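Local coordinates for conserved hypothetical protein (Deinococcus radiodurans, PDB 2A1V) that is of unknown function and belongs to the YjbR (DUF419) family of small alpha/beta proteins, at residues Gln4-Cys17 and Leu95-Arg109. Sequence-based numbering, arbitrary orientation.
Sequences QTPMQTVDDLRSVC and LDGTVPAELLGELLR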
loop_
_atom_site.group_PDB
_atom_site.type_symbol
_atom_site.label_atom_id
_atom_site.label_comp_id
_atom_site.label_asym_id
_atom_site.label_seq_id
_atom_site.Cartn_x
_atom_site.Cartn_y
_atom_site.Cartn_z
ATOM N N GLN A 4 -14.796 6.380 4.105
ATOM C CA GLN A 4 -14.436 5.117 3.492
ATOM C C GLN A 4 -14.970 5.026 2.069
ATOM O O GLN A 4 -16.194 4.944 1.825
ATOM C CB GLN A 4 -15.031 3.968 4.328
ATOM C CG GLN A 4 -14.201 2.727 4.372
ATOM C CD GLN A 4 -12.716 3.021 4.325
ATOM O OE1 GLN A 4 -12.132 3.458 5.321
ATOM N NE2 GLN A 4 -12.094 2.810 3.136
ATOM N N THR A 5 -14.060 5.009 1.119
ATOM C CA THR A 5 -14.435 4.505 -0.186
ATOM C C THR A 5 -14.575 2.983 -0.076
ATOM O O THR A 5 -14.111 2.360 0.911
ATOM C CB THR A 5 -13.393 4.832 -1.275
ATOM O OG1 THR A 5 -12.174 4.107 -1.035
ATOM C CG2 THR A 5 -13.153 6.351 -1.400
ATOM N N PRO A 6 -15.174 2.379 -1.100
ATOM C CA PRO A 6 -15.259 0.925 -1.233
ATOM C C PRO A 6 -13.924 0.161 -1.449
ATOM O O PRO A 6 -13.967 -1.055 -1.521
ATOM C CB PRO A 6 -16.117 0.751 -2.484
ATOM C CG PRO A 6 -16.752 2.108 -2.714
ATOM C CD PRO A 6 -15.799 3.079 -2.237
ATOM N N MET A 7 -12.796 0.862 -1.605
ATOM C CA MET A 7 -11.489 0.265 -1.952
ATOM C C MET A 7 -11.535 -0.835 -3.047
ATOM O O MET A 7 -11.087 -1.986 -2.857
ATOM C CB MET A 7 -10.808 -0.256 -0.711
ATOM C CG MET A 7 -10.437 0.842 0.274
ATOM S SD MET A 7 -9.131 1.957 -0.300
ATOM C CE MET A 7 -7.708 0.879 -0.092
ATOM N N GLN A 8 -12.109 -0.459 -4.176
ATOM C CA GLN A 8 -12.337 -1.386 -5.247
ATOM C C GLN A 8 -11.857 -0.849 -6.613
ATOM O O GLN A 8 -11.773 -1.627 -7.599
ATOM C CB GLN A 8 -13.814 -1.832 -5.247
ATOM C CG GLN A 8 -14.093 -2.947 -4.202
ATOM C CD GLN A 8 -15.482 -3.578 -4.276
ATOM O OE1 GLN A 8 -15.824 -4.211 -5.268
ATOM N NE2 GLN A 8 -16.285 -3.408 -3.220
ATOM N N THR A 9 -11.538 0.449 -6.692
ATOM C CA THR A 9 -11.083 1.041 -7.943
ATOM C C THR A 9 -9.770 1.756 -7.751
ATOM O O THR A 9 -9.391 2.099 -6.655
ATOM C CB THR A 9 -12.095 2.112 -8.499
ATOM O OG1 THR A 9 -12.162 3.224 -7.588
ATOM C CG2 THR A 9 -13.529 1.527 -8.701
ATOM N N VAL A 10 -9.128 2.042 -8.861
ATOM C CA VAL A 10 -7.893 2.789 -8.900
ATOM C C VAL A 10 -8.134 4.152 -8.304
ATOM O O VAL A 10 -7.280 4.640 -7.591
ATOM C CB VAL A 10 -7.352 2.926 -10.379
ATOM C CG1 VAL A 10 -6.071 3.691 -10.418
ATOM C CG2 VAL A 10 -7.126 1.565 -10.972
ATOM N N ASP A 11 -9.278 4.764 -8.652
ATOM C CA ASP A 11 -9.698 6.076 -8.115
ATOM C C ASP A 11 -9.719 6.049 -6.596
ATOM O O ASP A 11 -9.249 6.995 -5.982
ATOM C CB ASP A 11 -11.094 6.534 -8.580
ATOM C CG ASP A 11 -11.495 6.006 -9.979
ATOM O OD1 ASP A 11 -11.376 4.763 -10.260
ATOM O OD2 ASP A 11 -11.979 6.824 -10.790
ATOM N N ASP A 12 -10.205 4.942 -6.005
ATOM C CA ASP A 12 -10.193 4.733 -4.545
ATOM C C ASP A 12 -8.738 4.766 -3.968
ATOM O O ASP A 12 -8.461 5.367 -2.921
ATOM C CB ASP A 12 -10.864 3.377 -4.181
ATOM C CG ASP A 12 -12.398 3.377 -4.393
ATOM O OD1 ASP A 12 -13.029 4.461 -4.336
ATOM O OD2 ASP A 12 -12.989 2.269 -4.555
ATOM N N LEU A 13 -7.822 4.119 -4.689
ATOM C CA LEU A 13 -6.435 4.012 -4.281
ATOM C C LEU A 13 -5.697 5.335 -4.417
ATOM O O LEU A 13 -4.953 5.704 -3.516
ATOM C CB LEU A 13 -5.720 2.955 -5.115
ATOM C CG LEU A 13 -6.259 1.513 -5.090
ATOM C CD1 LEU A 13 -5.359 0.633 -5.958
ATOM C CD2 LEU A 13 -6.355 0.949 -3.685
ATOM N N ARG A 14 -5.906 6.025 -5.533
ATOM C CA ARG A 14 -5.404 7.374 -5.713
ATOM C C ARG A 14 -5.858 8.274 -4.587
ATOM O O ARG A 14 -5.081 9.018 -4.042
ATOM C CB ARG A 14 -5.847 7.961 -7.050
ATOM C CG ARG A 14 -5.197 7.353 -8.236
ATOM C CD ARG A 14 -4.926 8.297 -9.343
ATOM N NE ARG A 14 -4.118 7.660 -10.357
ATOM C CZ ARG A 14 -4.597 7.010 -11.378
ATOM N NH1 ARG A 14 -5.900 6.928 -11.544
ATOM N NH2 ARG A 14 -3.789 6.462 -12.247
ATOM N N SER A 15 -7.127 8.176 -4.238
ATOM C CA SER A 15 -7.693 9.039 -3.236
ATOM C C SER A 15 -6.976 8.901 -1.888
ATOM O O SER A 15 -6.929 9.869 -1.112
ATOM C CB SER A 15 -9.232 8.830 -3.087
ATOM O OG SER A 15 -9.572 7.668 -2.306
ATOM N N VAL A 16 -6.474 7.706 -1.586
ATOM C CA VAL A 16 -5.794 7.474 -0.325
ATOM C C VAL A 16 -4.371 7.976 -0.485
ATOM O O VAL A 16 -3.889 8.780 0.315
ATOM C CB VAL A 16 -5.835 5.990 0.068
ATOM C CG1 VAL A 16 -4.835 5.700 1.207
ATOM C CG2 VAL A 16 -7.259 5.615 0.470
ATOM N N CYS A 17 -3.726 7.583 -1.578
ATOM C CA CYS A 17 -2.289 7.884 -1.779
ATOM C C CYS A 17 -1.990 9.367 -2.060
ATOM O O CYS A 17 -0.939 9.833 -1.724
ATOM C CB CYS A 17 -1.691 6.956 -2.865
ATOM S SG CYS A 17 -1.811 5.251 -2.396
ATOM N N LEU A 95 -9.188 -6.841 -4.650
ATOM C CA LEU A 95 -10.151 -5.785 -4.319
ATOM C C LEU A 95 -11.554 -6.050 -4.913
ATOM O O LEU A 95 -12.055 -5.352 -5.829
ATOM C CB LEU A 95 -9.616 -4.435 -4.780
ATOM C CG LEU A 95 -8.233 -4.020 -4.275
ATOM C CD1 LEU A 95 -7.993 -2.611 -4.797
ATOM C CD2 LEU A 95 -8.100 -4.088 -2.762
ATOM N N ASP A 96 -12.188 -7.071 -4.368
ATOM C CA ASP A 96 -13.519 -7.509 -4.814
ATOM C C ASP A 96 -14.562 -7.343 -3.743
ATOM O O ASP A 96 -15.657 -7.863 -3.897
ATOM C CB ASP A 96 -13.478 -8.966 -5.267
ATOM C CG ASP A 96 -12.990 -9.907 -4.215
ATOM O OD1 ASP A 96 -12.690 -9.478 -3.069
ATOM O OD2 ASP A 96 -12.891 -11.109 -4.538
ATOM N N GLY A 97 -14.243 -6.654 -2.655
ATOM C CA GLY A 97 -15.231 -6.423 -1.627
ATOM C C GLY A 97 -15.273 -7.465 -0.525
ATOM O O GLY A 97 -16.041 -7.318 0.427
ATOM N N THR A 98 -14.391 -8.473 -0.611
ATOM C CA THR A 98 -14.354 -9.565 0.325
ATOM C C THR A 98 -13.532 -9.243 1.549
ATOM O O THR A 98 -13.655 -9.915 2.555
ATOM C CB THR A 98 -13.812 -10.867 -0.348
ATOM O OG1 THR A 98 -12.556 -10.633 -1.032
ATOM C CG2 THR A 98 -14.799 -11.370 -1.332
ATOM N N VAL A 99 -12.667 -8.234 1.468
ATOM C CA VAL A 99 -11.947 -7.750 2.649
ATOM C C VAL A 99 -12.508 -6.350 2.967
ATOM O O VAL A 99 -12.643 -5.522 2.065
ATOM C CB VAL A 99 -10.406 -7.712 2.366
ATOM C CG1 VAL A 99 -9.638 -7.030 3.467
ATOM C CG2 VAL A 99 -9.877 -9.118 2.137
ATOM N N PRO A 100 -12.877 -6.098 4.237
ATOM C CA PRO A 100 -13.449 -4.831 4.598
ATOM C C PRO A 100 -12.607 -3.632 4.154
ATOM O O PRO A 100 -11.413 -3.626 4.361
ATOM C CB PRO A 100 -13.508 -4.922 6.138
ATOM C CG PRO A 100 -13.646 -6.334 6.428
ATOM C CD PRO A 100 -12.823 -7.005 5.398
ATOM N N ALA A 101 -13.278 -2.654 3.560
ATOM C CA ALA A 101 -12.680 -1.442 3.019
ATOM C C ALA A 101 -11.823 -0.698 4.036
ATOM O O ALA A 101 -10.761 -0.147 3.693
ATOM C CB ALA A 101 -13.761 -0.520 2.508
ATOM N N GLU A 102 -12.313 -0.680 5.274
ATOM C CA GLU A 102 -11.621 0.056 6.325
ATOM C C GLU A 102 -10.289 -0.642 6.634
ATOM O O GLU A 102 -9.273 0.036 6.714
ATOM C CB GLU A 102 -12.526 0.227 7.550
ATOM C CG GLU A 102 -11.882 0.779 8.806
ATOM C CD GLU A 102 -12.902 0.852 9.901
ATOM O OE1 GLU A 102 -13.721 1.788 9.857
ATOM O OE2 GLU A 102 -12.933 -0.054 10.750
ATOM N N LEU A 103 -10.291 -1.973 6.745
ATOM C CA LEU A 103 -9.059 -2.721 6.899
ATOM C C LEU A 103 -8.090 -2.466 5.727
ATOM O O LEU A 103 -6.908 -2.189 5.951
ATOM C CB LEU A 103 -9.342 -4.212 7.045
ATOM C CG LEU A 103 -8.118 -5.112 7.066
ATOM C CD1 LEU A 103 -7.157 -4.755 8.206
ATOM C CD2 LEU A 103 -8.569 -6.608 7.204
ATOM N N LEU A 104 -8.600 -2.555 4.506
ATOM C CA LEU A 104 -7.804 -2.304 3.282
ATOM C C LEU A 104 -7.137 -0.936 3.281
ATOM O O LEU A 104 -5.994 -0.825 2.913
ATOM C CB LEU A 104 -8.673 -2.441 2.040
ATOM C CG LEU A 104 -9.206 -3.861 1.709
ATOM C CD1 LEU A 104 -10.184 -3.812 0.564
ATOM C CD2 LEU A 104 -8.113 -4.814 1.369
ATOM N N GLY A 105 -7.894 0.099 3.664
ATOM C CA GLY A 105 -7.413 1.490 3.773
ATOM C C GLY A 105 -6.237 1.623 4.739
ATOM O O GLY A 105 -5.174 2.207 4.404
ATOM N N GLU A 106 -6.440 1.066 5.925
ATOM C CA GLU A 106 -5.418 0.979 6.952
ATOM C C GLU A 106 -4.186 0.166 6.533
ATOM O O GLU A 106 -3.050 0.482 6.970
ATOM C CB GLU A 106 -6.042 0.327 8.158
ATOM C CG GLU A 106 -5.165 0.258 9.399
ATOM C CD GLU A 106 -4.757 -1.163 9.830
ATOM O OE1 GLU A 106 -5.665 -2.018 10.074
ATOM O OE2 GLU A 106 -3.513 -1.380 9.971
ATOM N N LEU A 107 -4.384 -0.901 5.745
ATOM C CA LEU A 107 -3.228 -1.691 5.300
ATOM C C LEU A 107 -2.437 -0.875 4.318
ATOM O O LEU A 107 -1.204 -0.904 4.363
ATOM C CB LEU A 107 -3.602 -3.021 4.683
ATOM C CG LEU A 107 -4.197 -4.006 5.681
ATOM C CD1 LEU A 107 -4.738 -5.240 4.864
ATOM C CD2 LEU A 107 -3.206 -4.362 6.714
ATOM N N LEU A 108 -3.135 -0.082 3.508
ATOM C CA LEU A 108 -2.481 0.748 2.502
ATOM C C LEU A 108 -1.673 1.864 3.150
ATOM O O LEU A 108 -0.516 2.066 2.848
ATOM C CB LEU A 108 -3.520 1.253 1.531
ATOM C CG LEU A 108 -3.061 2.221 0.443
ATOM C CD1 LEU A 108 -1.872 1.712 -0.385
ATOM C CD2 LEU A 108 -4.230 2.541 -0.416
ATOM N N ARG A 109 -2.268 2.518 4.135
ATOM C CA ARG A 109 -1.555 3.507 4.961
ATOM C C ARG A 109 -0.449 2.869 5.759
ATOM O O ARG A 109 0.620 3.449 5.873
ATOM C CB ARG A 109 -2.510 4.227 5.911
ATOM C CG ARG A 109 -3.448 5.108 5.155
ATOM C CD ARG A 109 -4.552 5.716 6.039
ATOM N NE ARG A 109 -4.765 7.071 5.540
ATOM C CZ ARG A 109 -4.790 8.164 6.293
ATOM N NH1 ARG A 109 -4.723 8.057 7.635
ATOM N NH2 ARG A 109 -4.908 9.353 5.688
HETATM O O HOH W 1 -13.958 3.542 7.725
HETATM O O HOH W 2 -13.514 -3.896 0.107
HETATM O O HOH W 3 -12.243 -4.434 -1.989
HETATM O O HOH W 4 -11.355 -4.011 -8.040
#
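Met-7 and Leu-108 carry an apolar, water-edged packing contact between the N-terminal arm with helix 10-17 and the start of helix 101-119, both lying against the antiparallel sheet. The Met-7 chain packs on the first turns of helix 101-119, CB 3.8 Å from Leu-104 CD1; its bends at chi2 (-68°) and chi3 (-75°) bring CE beside Gly-105 N and Leu-108 CD2. Leu-108 then meets Val-16 tip to tip, CD2 to CG1 at 3.6 Å, while its CD1 rests near Cys-17 SG. Leu-13 and Leu-95 likewise touch through their methyl ends, CD2 to CD1 at 4.1 Å. In this YjbR-family fold the axes of 10-17 and 101-109 cross at -50° and come within 10.7 Å, and Leu-13, Cys-17 and Leu-108 also pack on strand 43-51. A capping box of Thr-9 and Asp-12 starts helix 10-17; Asp-12 OD2 additionally takes Gln-8 N on its anti lone pair at 2.9 Å. At the rim, Gln-4 lays CG against Ala-101 CB; NE2 donates to a lone pair of Thr-5 O at 3.0 Å, steadying the amide, and OE1 shares a water with Glu-102 OE1. With an alanine here, Thr-5 O would probably lose its amide donor and the Ala-101 methyl its cover. Another water donates to Met-7 O and accepts from Gly-97 N, and a further one donates to both Gln-8 O and Leu-95 O.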